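PDB 6YF6: galactose-binding lectin from Enterobacter cloacae subsp. cloacae, which binds calcium and a fucoside through its C-terminal domain, the part described here, and probably acts as a galactose-binding lectin. Local coordinates for residues 7-10 with 16-19. Residues are numbered along the deposited sequence; the frame is centred on the assembly and turned at random.
Sequences DLTN and WNNW
Asn17 bridges two residues of the strand 7-9 with a single amide nitrogen, an instructive case of one side chain serving two acceptors. Asn17 ND2 gives one hydrogen bond to Thr9 OG1 at 3.0 Å, fairly straight at 161° and lying almost in the amide plane. The second runs from Asn17 ND2 to Asp7 OD1 at 2.9 Å; it is more bent, 144°, and reaches the oxygen from above the carboxylate plane. Both N-H hydrogens of the amide are thereby used, which holds its rotation. With CG anti to the backbone N (chi1 -164°), the Asn17 amide is carried to where ND2 meets both acceptors, while Asp7 comes from the opposite direction.

Beside this bridge sits a water that joins the same two strand residues to Trp19. It accepts from Trp19 NE1 at 3.1 Å, in the plane of the indole, donates to Asp7 OD2 at 2.9 Å, and is hydrogen-bonded to Thr9 OG1 at 2.7 Å. The Thr9 hydroxyl lies at the indole edge, and its methyl CG2 packs 3.8 Å from Trp19 CD1.

A type I' turn from Trp16 to Trp19, closed by the backbone bond from Trp19 N to Trp16 O, presents Asn17 and the indole together. The second subunit grips the same carboxylate: its Lys55 forms a salt bridge with Asp7 OD2 and a hydrogen bond with Asn17 O, and its Trp68 meets the Trp19 ring.

The contact thus ties the turn 16-19 to strand 7-9, which itself joins a sheet running on, antiparallel, into the second subunit. Held by Asn17 on OD1 and by the water and Lys55 of the second subunit on OD2, Asp7 probably stays ionised; one carboxylate serves both the turn and the interface.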
ATOM      1  N   ASP A   7       6.450   5.544 -10.286  1.00 52.48           N
ATOM      2  CA  ASP A   7       6.991   4.215 -10.555  1.00 51.98           C
ATOM      3  C   ASP A   7       6.727   3.362  -9.320  1.00 51.70           C
ATOM      4  O   ASP A   7       7.392   3.526  -8.292  1.00 52.51           O
ATOM      5  CB  ASP A   7       8.483   4.279 -10.879  1.00 51.24           C
ATOM      6  CG  ASP A   7       9.086   2.907 -11.130  1.00 48.71           C
ATOM      7  OD1 ASP A   7       8.605   2.192 -12.036  1.00 48.26           O
ATOM      8  OD2 ASP A   7      10.044   2.545 -10.419  1.00 47.45           O
ATOM      9  N   LEU A   8       5.758   2.456  -9.423  1.00 51.28           N
ATOM     10  CA  LEU A   8       5.247   1.699  -8.288  1.00 49.30           C
ATOM     11  C   LEU A   8       5.621   0.233  -8.446  1.00 45.58           C
ATOM     12  O   LEU A   8       5.324  -0.378  -9.478  1.00 45.65           O
ATOM     13  CB  LEU A   8       3.725   1.854  -8.184  1.00 52.04           C
ATOM     14  CG  LEU A   8       3.018   1.018  -7.116  1.00 52.87           C
ATOM     15  CD1 LEU A   8       3.656   1.229  -5.753  1.00 47.48           C
ATOM     16  CD2 LEU A   8       1.529   1.352  -7.077  1.00 60.85           C
ATOM     17  N   THR A   9       6.280  -0.322  -7.427  1.00 42.43           N
ATOM     18  CA  THR A   9       6.668  -1.732  -7.387  1.00 38.83           C
ATOM     19  C   THR A   9       6.080  -2.349  -6.118  1.00 36.24           C
ATOM     20  O   THR A   9       6.596  -2.124  -5.019  1.00 36.73           O
ATOM     21  CB  THR A   9       8.190  -1.895  -7.409  1.00 39.46           C
ATOM     22  OG1 THR A   9       8.739  -1.256  -8.567  1.00 40.70           O
ATOM     23  CG2 THR A   9       8.574  -3.370  -7.427  1.00 39.26           C
ATOM     24  N   ASN A  10       5.003  -3.120  -6.259  1.00 35.21           N
ATOM     25  CA  ASN A  10       4.454  -3.890  -5.149  1.00 35.00           C
ATOM     26  C   ASN A  10       4.705  -5.385  -5.301  1.00 34.20           C
ATOM     27  O   ASN A  10       4.350  -6.155  -4.401  1.00 34.19           O
ATOM     28  CB  ASN A  10       2.951  -3.620  -4.997  1.00 37.06           C
ATOM     29  CG  ASN A  10       2.167  -3.883  -6.272  1.00 40.59           C
ATOM     30  OD1 ASN A  10       2.620  -4.601  -7.164  1.00 40.55           O
ATOM     31  ND2 ASN A  10       0.976  -3.304  -6.356  1.00 44.76           N
ATOM     32  N   TRP A  16       9.351  -7.770 -10.540  1.00 34.09           N
ATOM     33  CA  TRP A  16      10.333  -6.982  -9.806  1.00 33.78           C
ATOM     34  C   TRP A  16      10.469  -5.568 -10.356  1.00 38.60           C
ATOM     35  O   TRP A  16      11.162  -4.750  -9.741  1.00 40.12           O
ATOM     36  CB  TRP A  16      11.699  -7.676  -9.836  1.00 33.33           C
ATOM     37  CG  TRP A  16      11.772  -8.937  -9.020  1.00 32.95           C
ATOM     38  CD1 TRP A  16      11.063 -10.089  -9.220  1.00 33.77           C
ATOM     39  CD2 TRP A  16      12.605  -9.176  -7.877  1.00 35.16           C
ATOM     40  NE1 TRP A  16      11.402 -11.024  -8.274  1.00 33.02           N
ATOM     41  CE2 TRP A  16      12.347 -10.490  -7.439  1.00 33.04           C
ATOM     42  CE3 TRP A  16      13.545  -8.405  -7.183  1.00 38.25           C
ATOM     43  CZ2 TRP A  16      12.991 -11.051  -6.337  1.00 33.22           C
ATOM     44  CZ3 TRP A  16      14.186  -8.967  -6.088  1.00 38.31           C
ATOM     45  CH2 TRP A  16      13.904 -10.276  -5.677  1.00 36.06           C
ATOM     46  N   ASN A  17       9.831  -5.267 -11.490  1.00 39.60           N
ATOM     47  CA  ASN A  17       9.862  -3.938 -12.105  1.00 42.34           C
ATOM     48  C   ASN A  17      11.291  -3.399 -12.169  1.00 44.15           C
ATOM     49  O   ASN A  17      11.572  -2.252 -11.809  1.00 43.73           O
ATOM     50  CB  ASN A  17       8.938  -2.969 -11.360  1.00 43.01           C
ATOM     51  CG  ASN A  17       8.639  -1.707 -12.160  1.00 44.21           C
ATOM     52  OD1 ASN A  17       8.652  -1.717 -13.392  1.00 45.48           O
ATOM     53  ND2 ASN A  17       8.364  -0.612 -11.457  1.00 45.04           N
ATOM     54  N   ASN A  18      12.204  -4.255 -12.625  1.00 45.08           N
ATOM     55  CA  ASN A  18      13.601  -3.936 -12.901  1.00 47.31           C
ATOM     56  C   ASN A  18      14.420  -3.669 -11.645  1.00 44.29           C
ATOM     57  O   ASN A  18      15.585  -3.264 -11.753  1.00 44.17           O
ATOM     58  CB  ASN A  18      13.727  -2.741 -13.856  1.00 52.02           C
ATOM     59  CG  ASN A  18      13.268  -3.072 -15.267  1.00 55.03           C
ATOM     60  OD1 ASN A  18      13.685  -4.074 -15.848  1.00 54.48           O
ATOM     61  ND2 ASN A  18      12.401  -2.230 -15.822  1.00 57.75           N
ATOM     62  N   TRP A  19      13.861  -3.884 -10.457  1.00 42.77           N
ATOM     63  CA  TRP A  19      14.689  -3.907  -9.259  1.00 42.19           C
ATOM     64  C   TRP A  19      15.492  -5.202  -9.226  1.00 43.70           C
ATOM     65  O   TRP A  19      14.982  -6.276  -9.559  1.00 42.10           O
ATOM     66  CB  TRP A  19      13.837  -3.783  -7.996  1.00 38.05           C
ATOM     67  CG  TRP A  19      13.242  -2.425  -7.840  1.00 37.67           C
ATOM     68  CD1 TRP A  19      12.026  -2.012  -8.293  1.00 36.90           C
ATOM     69  CD2 TRP A  19      13.837  -1.291  -7.193  1.00 39.76           C
ATOM     70  NE1 TRP A  19      11.823  -0.693  -7.971  1.00 38.97           N
ATOM     71  CE2 TRP A  19      12.919  -0.226  -7.295  1.00 40.32           C
ATOM     72  CE3 TRP A  19      15.054  -1.073  -6.538  1.00 41.17           C
ATOM     73  CZ2 TRP A  19      13.177   1.035  -6.769  1.00 41.27           C
ATOM     74  CZ3 TRP A  19      15.309   0.187  -6.014  1.00 43.88           C
ATOM     75  CH2 TRP A  19      14.375   1.223  -6.136  1.00 43.15           C
TER
HETATM   76  O   HOH W   1       9.453   1.229  -7.955  1.00 43.79           O